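Local structure of lantibiotic dehydratase (Microbispora corallina, 5EHK) at residues L122-I134 with L738-E752. The protein probably dehydrates serine and threonine residues of the NAI-107 precursor peptide during lantibiotic biosynthesis, using glutamyl-tRNA to activate their hydroxyl groups. Sequence-based numbering, arbitrary orientation.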
ATOM      1  N   LEU A 122     -31.482  -0.746 -38.780  1.00 75.77           N
ATOM      2  CA  LEU A 122     -31.195   0.273 -39.790  1.00 70.92           C
ATOM      3  C   LEU A 122     -30.349   1.365 -39.160  1.00 68.26           C
ATOM      4  O   LEU A 122     -29.346   1.801 -39.718  1.00 69.65           O
ATOM      5  CB  LEU A 122     -32.470   0.928 -40.319  1.00 78.70           C
ATOM      6  CG  LEU A 122     -33.083   0.473 -41.640  1.00 82.95           C
ATOM      7  CD1 LEU A 122     -33.673  -0.905 -41.486  1.00 85.47           C
ATOM      8  CD2 LEU A 122     -34.132   1.484 -42.117  1.00 78.41           C
ATOM      9  N   ARG A 123     -30.756   1.792 -37.973  1.00 68.01           N
ATOM     10  CA  ARG A 123     -30.103   2.897 -37.311  1.00 58.66           C
ATOM     11  C   ARG A 123     -28.840   2.383 -36.653  1.00 61.70           C
ATOM     12  O   ARG A 123     -27.925   3.156 -36.360  1.00 61.11           O
ATOM     13  CB  ARG A 123     -31.055   3.511 -36.280  1.00 72.24           C
ATOM     14  CG  ARG A 123     -30.598   4.843 -35.693  1.00 82.69           C
ATOM     15  CD  ARG A 123     -31.741   5.562 -34.979  1.00 83.82           C
ATOM     16  NE  ARG A 123     -31.334   6.857 -34.433  1.00 90.39           N
ATOM     17  CZ  ARG A 123     -31.214   7.974 -35.147  1.00 87.25           C
ATOM     18  NH1 ARG A 123     -31.467   7.957 -36.450  1.00 82.80           N
ATOM     19  NH2 ARG A 123     -30.838   9.107 -34.557  1.00 77.22           N
ATOM     20  N   ARG A 124     -28.770   1.068 -36.456  1.00 62.59           N
ATOM     21  CA  ARG A 124     -27.594   0.469 -35.845  1.00 53.30           C
ATOM     22  C   ARG A 124     -26.496   0.349 -36.891  1.00 49.45           C
ATOM     23  O   ARG A 124     -25.354   0.719 -36.647  1.00 50.59           O
ATOM     24  CB  ARG A 124     -27.926  -0.900 -35.250  1.00 63.27           C
ATOM     25  CG  ARG A 124     -26.799  -1.533 -34.429  1.00 64.49           C
ATOM     26  CD  ARG A 124     -27.225  -2.879 -33.837  1.00 70.80           C
ATOM     27  NE  ARG A 124     -27.487  -3.880 -34.874  1.00 81.39           N
ATOM     28  CZ  ARG A 124     -28.110  -5.039 -34.671  1.00 86.66           C
ATOM     29  NH1 ARG A 124     -28.566  -5.354 -33.467  1.00 90.75           N
ATOM     30  NH2 ARG A 124     -28.291  -5.881 -35.683  1.00 85.37           N
ATOM     31  N   ALA A 125     -26.863  -0.151 -38.067  1.00 54.79           N
ATOM     32  CA  ALA A 125     -25.931  -0.376 -39.177  1.00 47.62           C
ATOM     33  C   ALA A 125     -25.401   0.899 -39.823  1.00 48.81           C
ATOM     34  O   ALA A 125     -24.250   0.951 -40.249  1.00 46.83           O
ATOM     35  CB  ALA A 125     -26.577  -1.241 -40.229  1.00 55.48           C
ATOM     36  N   ALA A 126     -26.255   1.912 -39.929  1.00 51.36           N
ATOM     37  CA  ALA A 126     -25.840   3.195 -40.470  1.00 43.64           C
ATOM     38  C   ALA A 126     -24.726   3.829 -39.615  1.00 43.86           C
ATOM     39  O   ALA A 126     -23.730   4.316 -40.151  1.00 39.79           O
ATOM     40  CB  ALA A 126     -27.020   4.117 -40.584  1.00 51.47           C
ATOM     41  N   LEU A 127     -24.878   3.796 -38.291  1.00 47.76           N
ATOM     42  CA  LEU A 127     -23.855   4.344 -37.392  1.00 42.14           C
ATOM     43  C   LEU A 127     -22.518   3.609 -37.527  1.00 39.64           C
ATOM     44  O   LEU A 127     -21.450   4.219 -37.480  1.00 35.21           O
ATOM     45  CB  LEU A 127     -24.328   4.351 -35.933  1.00 40.39           C
ATOM     46  CG  LEU A 127     -25.411   5.360 -35.547  1.00 42.86           C
ATOM     47  CD1 LEU A 127     -25.696   5.303 -34.054  1.00 43.23           C
ATOM     48  CD2 LEU A 127     -25.005   6.771 -35.957  1.00 41.71           C
ATOM     49  N   ALA A 128     -22.589   2.293 -37.678  1.00 39.98           N
ATOM     50  CA  ALA A 128     -21.404   1.494 -37.934  1.00 37.44           C
ATOM     51  C   ALA A 128     -20.731   1.957 -39.222  1.00 37.89           C
ATOM     52  O   ALA A 128     -19.516   2.153 -39.266  1.00 40.03           O
ATOM     53  CB  ALA A 128     -21.772   0.024 -38.036  1.00 41.03           C
ATOM     54  N   LEU A 129     -21.529   2.154 -40.267  1.00 42.69           N
ATOM     55  CA  LEU A 129     -20.987   2.581 -41.549  1.00 40.27           C
ATOM     56  C   LEU A 129     -20.377   3.968 -41.447  1.00 39.74           C
ATOM     57  O   LEU A 129     -19.322   4.238 -42.024  1.00 35.76           O
ATOM     58  CB  LEU A 129     -22.080   2.619 -42.603  1.00 36.53           C
ATOM     59  CG  LEU A 129     -21.511   3.077 -43.937  1.00 42.65           C
ATOM     60  CD1 LEU A 129     -20.901   1.898 -44.690  1.00 41.76           C
ATOM     61  CD2 LEU A 129     -22.562   3.796 -44.758  1.00 46.30           C
ATOM     62  N   LEU A 130     -21.026   4.826 -40.666  1.00 38.47           N
ATOM     63  CA  LEU A 130     -20.562   6.191 -40.464  1.00 36.80           C
ATOM     64  C   LEU A 130     -19.199   6.202 -39.796  1.00 36.35           C
ATOM     65  O   LEU A 130     -18.361   7.034 -40.116  1.00 36.61           O
ATOM     66  CB  LEU A 130     -21.571   6.984 -39.634  1.00 39.81           C
ATOM     67  CG  LEU A 130     -21.265   8.455 -39.362  1.00 41.79           C
ATOM     68  CD1 LEU A 130     -21.101   9.219 -40.659  1.00 41.23           C
ATOM     69  CD2 LEU A 130     -22.367   9.064 -38.503  1.00 46.73           C
ATOM     70  N   ARG A 131     -18.994   5.288 -38.854  1.00 38.14           N
ATOM     71  CA  ARG A 131     -17.712   5.159 -38.178  1.00 35.43           C
ATOM     72  C   ARG A 131     -16.635   4.819 -39.187  1.00 37.15           C
ATOM     73  O   ARG A 131     -15.527   5.348 -39.119  1.00 37.25           O
ATOM     74  CB  ARG A 131     -17.774   4.093 -37.096  1.00 41.42           C
ATOM     75  CG  ARG A 131     -18.673   4.453 -35.949  1.00 36.54           C
ATOM     76  CD  ARG A 131     -18.788   3.306 -34.973  1.00 37.91           C
ATOM     77  NE  ARG A 131     -19.857   3.571 -34.018  1.00 51.28           N
ATOM     78  CZ  ARG A 131     -19.710   4.347 -32.947  1.00 57.06           C
ATOM     79  NH1 ARG A 131     -18.531   4.918 -32.694  1.00 51.02           N
ATOM     80  NH2 ARG A 131     -20.734   4.545 -32.127  1.00 55.12           N
ATOM     81  N   TYR A 132     -16.953   3.893 -40.088  1.00 34.15           N
ATOM     82  CA  TYR A 132     -16.021   3.467 -41.132  1.00 34.13           C
ATOM     83  C   TYR A 132     -15.748   4.548 -42.201  1.00 36.85           C
ATOM     84  O   TYR A 132     -14.660   4.600 -42.777  1.00 37.60           O
ATOM     85  CB  TYR A 132     -16.519   2.176 -41.791  1.00 33.52           C
ATOM     86  CG  TYR A 132     -16.365   0.926 -40.932  1.00 36.84           C
ATOM     87  CD1 TYR A 132     -15.157   0.620 -40.312  1.00 35.02           C
ATOM     88  CD2 TYR A 132     -17.441   0.067 -40.723  1.00 32.91           C
ATOM     89  CE1 TYR A 132     -15.020  -0.510 -39.530  1.00 33.90           C
ATOM     90  CE2 TYR A 132     -17.315  -1.059 -39.946  1.00 36.49           C
ATOM     91  CZ  TYR A 132     -16.103  -1.345 -39.353  1.00 40.25           C
ATOM     92  OH  TYR A 132     -15.987  -2.469 -38.574  1.00 40.23           O
ATOM     93  N   ASP A 133     -16.735   5.400 -42.470  1.00 34.60           N
ATOM     94  CA  ASP A 133     -16.583   6.459 -43.460  1.00 33.65           C
ATOM     95  C   ASP A 133     -15.611   7.485 -42.888  1.00 34.98           C
ATOM     96  O   ASP A 133     -14.531   7.708 -43.439  1.00 34.28           O
ATOM     97  CB  ASP A 133     -17.955   7.109 -43.729  1.00 40.84           C
ATOM     98  CG  ASP A 133     -17.965   8.051 -44.950  1.00 46.56           C
ATOM     99  OD1 ASP A 133     -16.941   8.706 -45.262  1.00 51.50           O
ATOM    100  OD2 ASP A 133     -19.034   8.141 -45.597  1.00 42.35           O
ATOM    101  N   ILE A 134     -15.990   8.061 -41.749  1.00 34.28           N
ATOM    102  CA  ILE A 134     -15.166   9.002 -41.013  1.00 27.37           C
ATOM    103  C   ILE A 134     -13.744   8.495 -40.871  1.00 34.54           C
ATOM    104  O   ILE A 134     -12.790   9.257 -41.054  1.00 35.05           O
ATOM    105  CB  ILE A 134     -15.741   9.229 -39.608  1.00 28.00           C
ATOM    106  CG1 ILE A 134     -17.108   9.895 -39.727  1.00 29.93           C
ATOM    107  CG2 ILE A 134     -14.810  10.090 -38.765  1.00 24.10           C
ATOM    108  CD1 ILE A 134     -17.706  10.296 -38.425  1.00 32.77           C
ATOM    109  N   LEU A 738     -14.830  14.487 -35.348  1.00 31.03           N
ATOM    110  CA  LEU A 738     -16.257  14.766 -35.450  1.00 38.03           C
ATOM    111  C   LEU A 738     -16.485  16.241 -35.736  1.00 38.56           C
ATOM    112  O   LEU A 738     -15.862  17.109 -35.120  1.00 40.44           O
ATOM    113  CB  LEU A 738     -17.020  14.369 -34.176  1.00 37.73           C
ATOM    114  CG  LEU A 738     -17.030  12.922 -33.679  1.00 32.80           C
ATOM    115  CD1 LEU A 738     -17.725  12.882 -32.333  1.00 30.57           C
ATOM    116  CD2 LEU A 738     -17.676  11.959 -34.678  1.00 30.06           C
ATOM    117  N   ASP A 739     -17.363  16.514 -36.694  1.00 36.76           N
ATOM    118  CA  ASP A 739     -17.874  17.858 -36.888  1.00 45.49           C
ATOM    119  C   ASP A 739     -19.191  18.019 -36.113  1.00 45.86           C
ATOM    120  O   ASP A 739     -20.207  17.414 -36.484  1.00 42.86           O
ATOM    121  CB  ASP A 739     -18.062  18.115 -38.383  1.00 44.38           C
ATOM    122  CG  ASP A 739     -18.198  19.586 -38.710  1.00 48.88           C
ATOM    123  OD1 ASP A 739     -18.966  20.292 -38.017  1.00 49.84           O
ATOM    124  OD2 ASP A 739     -17.496  20.055 -39.633  1.00 50.93           O
ATOM    125  N   LEU A 740     -19.184  18.865 -35.075  1.00 36.92           N
ATOM    126  CA  LEU A 740     -20.349  18.969 -34.192  1.00 45.15           C
ATOM    127  C   LEU A 740     -21.461  19.857 -34.743  1.00 52.77           C
ATOM    128  O   LEU A 740     -22.480  20.071 -34.076  1.00 53.12           O
ATOM    129  CB  LEU A 740     -19.966  19.436 -32.786  1.00 40.63           C
ATOM    130  CG  LEU A 740     -19.103  18.476 -31.969  1.00 42.42           C
ATOM    131  CD1 LEU A 740     -19.065  18.872 -30.491  1.00 34.22           C
ATOM    132  CD2 LEU A 740     -19.558  17.040 -32.165  1.00 39.40           C
ATOM    133  N   ASP A 741     -21.262  20.361 -35.958  1.00 47.56           N
ATOM    134  CA  ASP A 741     -22.304  21.094 -36.666  1.00 55.59           C
ATOM    135  C   ASP A 741     -23.154  20.053 -37.383  1.00 54.32           C
ATOM    136  O   ASP A 741     -24.379  20.165 -37.470  1.00 58.06           O
ATOM    137  CB  ASP A 741     -21.678  22.072 -37.677  1.00 73.61           C
ATOM    138  CG  ASP A 741     -22.459  23.401 -37.812  1.00 76.54           C
ATOM    139  OD1 ASP A 741     -23.713  23.405 -37.714  1.00 72.74           O
ATOM    140  OD2 ASP A 741     -21.798  24.448 -38.026  1.00 66.77           O
ATOM    141  N   ASP A 742     -22.478  19.032 -37.892  1.00 51.59           N
ATOM    142  CA  ASP A 742     -23.127  17.912 -38.552  1.00 50.07           C
ATOM    143  C   ASP A 742     -24.121  17.171 -37.647  1.00 46.78           C
ATOM    144  O   ASP A 742     -23.822  16.866 -36.498  1.00 51.38           O
ATOM    145  CB  ASP A 742     -22.071  16.956 -39.084  1.00 41.06           C
ATOM    146  CG  ASP A 742     -22.641  15.938 -40.031  1.00 41.60           C
ATOM    147  OD1 ASP A 742     -23.719  15.380 -39.755  1.00 45.10           O
ATOM    148  OD2 ASP A 742     -22.011  15.703 -41.074  1.00 49.46           O
ATOM    149  N   ALA A 743     -25.308  16.894 -38.178  1.00 50.16           N
ATOM    150  CA  ALA A 743     -26.362  16.241 -37.399  1.00 57.42           C
ATOM    151  C   ALA A 743     -26.073  14.756 -37.178  1.00 49.19           C
ATOM    152  O   ALA A 743     -26.342  14.228 -36.100  1.00 45.52           O
ATOM    153  CB  ALA A 743     -27.739  16.436 -38.068  1.00 51.68           C
ATOM    154  N   TRP A 744     -25.522  14.090 -38.191  1.00 48.93           N
ATOM    155  CA  TRP A 744     -25.075  12.704 -38.034  1.00 51.48           C
ATOM    156  C   TRP A 744     -23.926  12.548 -37.020  1.00 51.34           C
ATOM    157  O   TRP A 744     -23.952  11.640 -36.186  1.00 51.67           O
ATOM    158  CB  TRP A 744     -24.623  12.091 -39.360  1.00 50.16           C
ATOM    159  CG  TRP A 744     -25.685  11.531 -40.255  1.00 57.64           C
ATOM    160  CD1 TRP A 744     -25.929  11.882 -41.550  1.00 58.81           C
ATOM    161  CD2 TRP A 744     -26.626  10.498 -39.934  1.00 61.84           C
ATOM    162  NE1 TRP A 744     -26.955  11.124 -42.060  1.00 57.76           N
ATOM    163  CE2 TRP A 744     -27.409  10.276 -41.086  1.00 60.24           C
ATOM    164  CE3 TRP A 744     -26.879   9.738 -38.788  1.00 52.00           C
ATOM    165  CZ2 TRP A 744     -28.430   9.331 -41.125  1.00 63.09           C
ATOM    166  CZ3 TRP A 744     -27.891   8.803 -38.828  1.00 60.99           C
ATOM    167  CH2 TRP A 744     -28.657   8.606 -39.991  1.00 65.58           C
ATOM    168  N   HIS A 745     -22.919  13.417 -37.106  1.00 42.04           N
ATOM    169  CA  HIS A 745     -21.815  13.389 -36.153  1.00 43.19           C
ATOM    170  C   HIS A 745     -22.318  13.668 -34.729  1.00 51.71           C
ATOM    171  O   HIS A 745     -21.771  13.138 -33.755  1.00 53.98           O
ATOM    172  CB  HIS A 745     -20.696  14.362 -36.537  1.00 34.68           C
ATOM    173  CG  HIS A 745     -19.982  13.996 -37.803  1.00 39.87           C
ATOM    174  ND1 HIS A 745     -18.774  14.555 -38.165  1.00 40.27           N
ATOM    175  CD2 HIS A 745     -20.327  13.162 -38.815  1.00 41.69           C
ATOM    176  CE1 HIS A 745     -18.390  14.060 -39.328  1.00 37.00           C
ATOM    177  NE2 HIS A 745     -19.316  13.214 -39.748  1.00 33.43           N
ATOM    178  N   ARG A 746     -23.354  14.495 -34.605  1.00 49.40           N
ATOM    179  CA  ARG A 746     -23.900  14.813 -33.285  1.00 51.45           C
ATOM    180  C   ARG A 746     -24.602  13.626 -32.609  1.00 47.39           C
ATOM    181  O   ARG A 746     -24.696  13.574 -31.384  1.00 47.03           O
ATOM    182  CB  ARG A 746     -24.841  16.019 -33.355  1.00 52.14           C
ATOM    183  CG  ARG A 746     -24.152  17.353 -33.124  1.00 56.04           C
ATOM    184  CD  ARG A 746     -25.152  18.483 -33.180  1.00 57.63           C
ATOM    185  NE  ARG A 746     -25.817  18.517 -34.477  1.00 59.81           N
ATOM    186  CZ  ARG A 746     -26.816  19.337 -34.781  1.00 67.44           C
ATOM    187  NH1 ARG A 746     -27.275  20.189 -33.870  1.00 66.22           N
ATOM    188  NH2 ARG A 746     -27.361  19.302 -35.995  1.00 62.73           N
ATOM    189  N   VAL A 747     -25.106  12.684 -33.404  1.00 47.41           N
ATOM    190  CA  VAL A 747     -25.739  11.501 -32.832  1.00 47.90           C
ATOM    191  C   VAL A 747     -24.702  10.419 -32.653  1.00 44.97           C
ATOM    192  O   VAL A 747     -24.832   9.564 -31.800  1.00 46.30           O
ATOM    193  CB  VAL A 747     -26.910  10.959 -33.688  1.00 52.99           C
ATOM    194  CG1 VAL A 747     -27.757  12.105 -34.243  1.00 49.62           C
ATOM    195  CG2 VAL A 747     -26.401  10.058 -34.807  1.00 54.46           C
ATOM    196  N   LEU A 748     -23.661  10.468 -33.470  1.00 48.16           N
ATOM    197  CA  LEU A 748     -22.572   9.521 -33.358  1.00 46.02           C
ATOM    198  C   LEU A 748     -21.839   9.732 -32.038  1.00 48.16           C
ATOM    199  O   LEU A 748     -21.396   8.769 -31.400  1.00 45.34           O
ATOM    200  CB  LEU A 748     -21.621   9.658 -34.545  1.00 44.59           C
ATOM    201  CG  LEU A 748     -20.567   8.553 -34.632  1.00 49.89           C
ATOM    202  CD1 LEU A 748     -21.196   7.215 -34.978  1.00 45.59           C
ATOM    203  CD2 LEU A 748     -19.518   8.931 -35.655  1.00 47.93           C
ATOM    204  N   LEU A 749     -21.719  10.997 -31.640  1.00 44.79           N
ATOM    205  CA  LEU A 749     -21.077  11.355 -30.385  1.00 40.10           C
ATOM    206  C   LEU A 749     -21.915  10.870 -29.217  1.00 45.00           C
ATOM    207  O   LEU A 749     -21.380  10.532 -28.164  1.00 51.02           O
ATOM    208  CB  LEU A 749     -20.859  12.867 -30.277  1.00 39.42           C
ATOM    209  CG  LEU A 749     -20.332  13.388 -28.930  1.00 33.58           C
ATOM    210  CD1 LEU A 749     -18.870  13.082 -28.780  1.00 27.58           C
ATOM    211  CD2 LEU A 749     -20.581  14.878 -28.737  1.00 40.96           C
ATOM    212  N   ARG A 750     -23.229  10.825 -29.396  1.00 40.96           N
ATOM    213  CA  ARG A 750     -24.091  10.391 -28.308  1.00 47.65           C
ATOM    214  C   ARG A 750     -23.948   8.892 -28.100  1.00 49.42           C
ATOM    215  O   ARG A 750     -23.801   8.426 -26.973  1.00 56.02           O
ATOM    216  CB  ARG A 750     -25.549  10.762 -28.574  1.00 58.78           C
ATOM    217  CG  ARG A 750     -26.510  10.447 -27.426  1.00 58.67           C
ATOM    218  CD  ARG A 750     -27.907  10.912 -27.806  1.00 61.48           C
ATOM    219  NE  ARG A 750     -28.919  10.655 -26.785  1.00 65.34           N
ATOM    220  CZ  ARG A 750     -30.169  11.095 -26.872  1.00 67.27           C
ATOM    221  NH1 ARG A 750     -30.548  11.794 -27.934  1.00 65.38           N
ATOM    222  NH2 ARG A 750     -31.043  10.832 -25.911  1.00 73.54           N
ATOM    223  N   ASP A 751     -23.984   8.142 -29.195  1.00 48.75           N
ATOM    224  CA  ASP A 751     -23.854   6.694 -29.142  1.00 48.14           C
ATOM    225  C   ASP A 751     -22.490   6.319 -28.590  1.00 51.20           C
ATOM    226  O   ASP A 751     -22.361   5.398 -27.780  1.00 51.62           O
ATOM    227  CB  ASP A 751     -24.013   6.105 -30.541  1.00 49.86           C
ATOM    228  CG  ASP A 751     -24.189   4.598 -30.526  1.00 58.10           C
ATOM    229  OD1 ASP A 751     -24.754   4.063 -29.545  1.00 65.54           O
ATOM    230  OD2 ASP A 751     -23.749   3.942 -31.494  1.00 59.11           O
ATOM    231  N   GLU A 752     -21.469   7.044 -29.037  1.00 52.26           N
ATOM    232  CA  GLU A 752     -20.103   6.774 -28.608  1.00 52.94           C
ATOM    233  C   GLU A 752     -19.909   7.057 -27.120  1.00 51.88           C
ATOM    234  O   GLU A 752     -19.101   6.400 -26.463  1.00 48.77           O
ATOM    235  CB  GLU A 752     -19.097   7.561 -29.455  1.00 44.76           C
ATOM    236  CG  GLU A 752     -17.644   7.203 -29.188  1.00 43.50           C
ATOM    237  CD  GLU A 752     -17.269   5.799 -29.660  1.00 54.61           C
ATOM    238  OE1 GLU A 752     -17.741   5.358 -30.732  1.00 50.46           O
ATOM    239  OE2 GLU A 752     -16.497   5.128 -28.945  1.00 59.39           O
TER
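Arg131 reaches from helix 119-138 to two acidic side chains on helix 743-755. Its NH2 donates to Asp751 OD2 at 3.1 Å with a bent N-H...O angle of 142°, as part of a salt bridge; the acceptor lies in the guanidinium plane, whereas the donor stands above the carboxylate plane. NH1 faces Glu752 OE1 in another salt bridge, modelled too close for its geometry to be trusted. Glu752 OE2 pairs with Arg755 in a salt bridge and shares a hydrogen bond with Thr756. Leu748 CD1 lies over the centre of one guanidinium face, 3.8 Å from CZ of Arg131. The axes of 122-134 and 743-752 cross at -104°, not far from a right angle, and Leu748 enters as a knob among Leu127, Leu130, Arg131 and Ile134. The contact falls in the N-terminal lantibiotic dehydratase region, where strand 735-739 leads through a short turn into the second helix. With CG1 anti to the carbonyl carbon (chi1 -65°), Ile134 brings CD1 over one face of the His745 ring, 3.6 Å from NE2, in a CH-pi contact. The ring's ND1 accepts in plane from Asp739 N at 2.8 Å, tying helix to strand end. Asp742 OD1, at the N-cap, takes weak bonds from Trp744 N and His745 N.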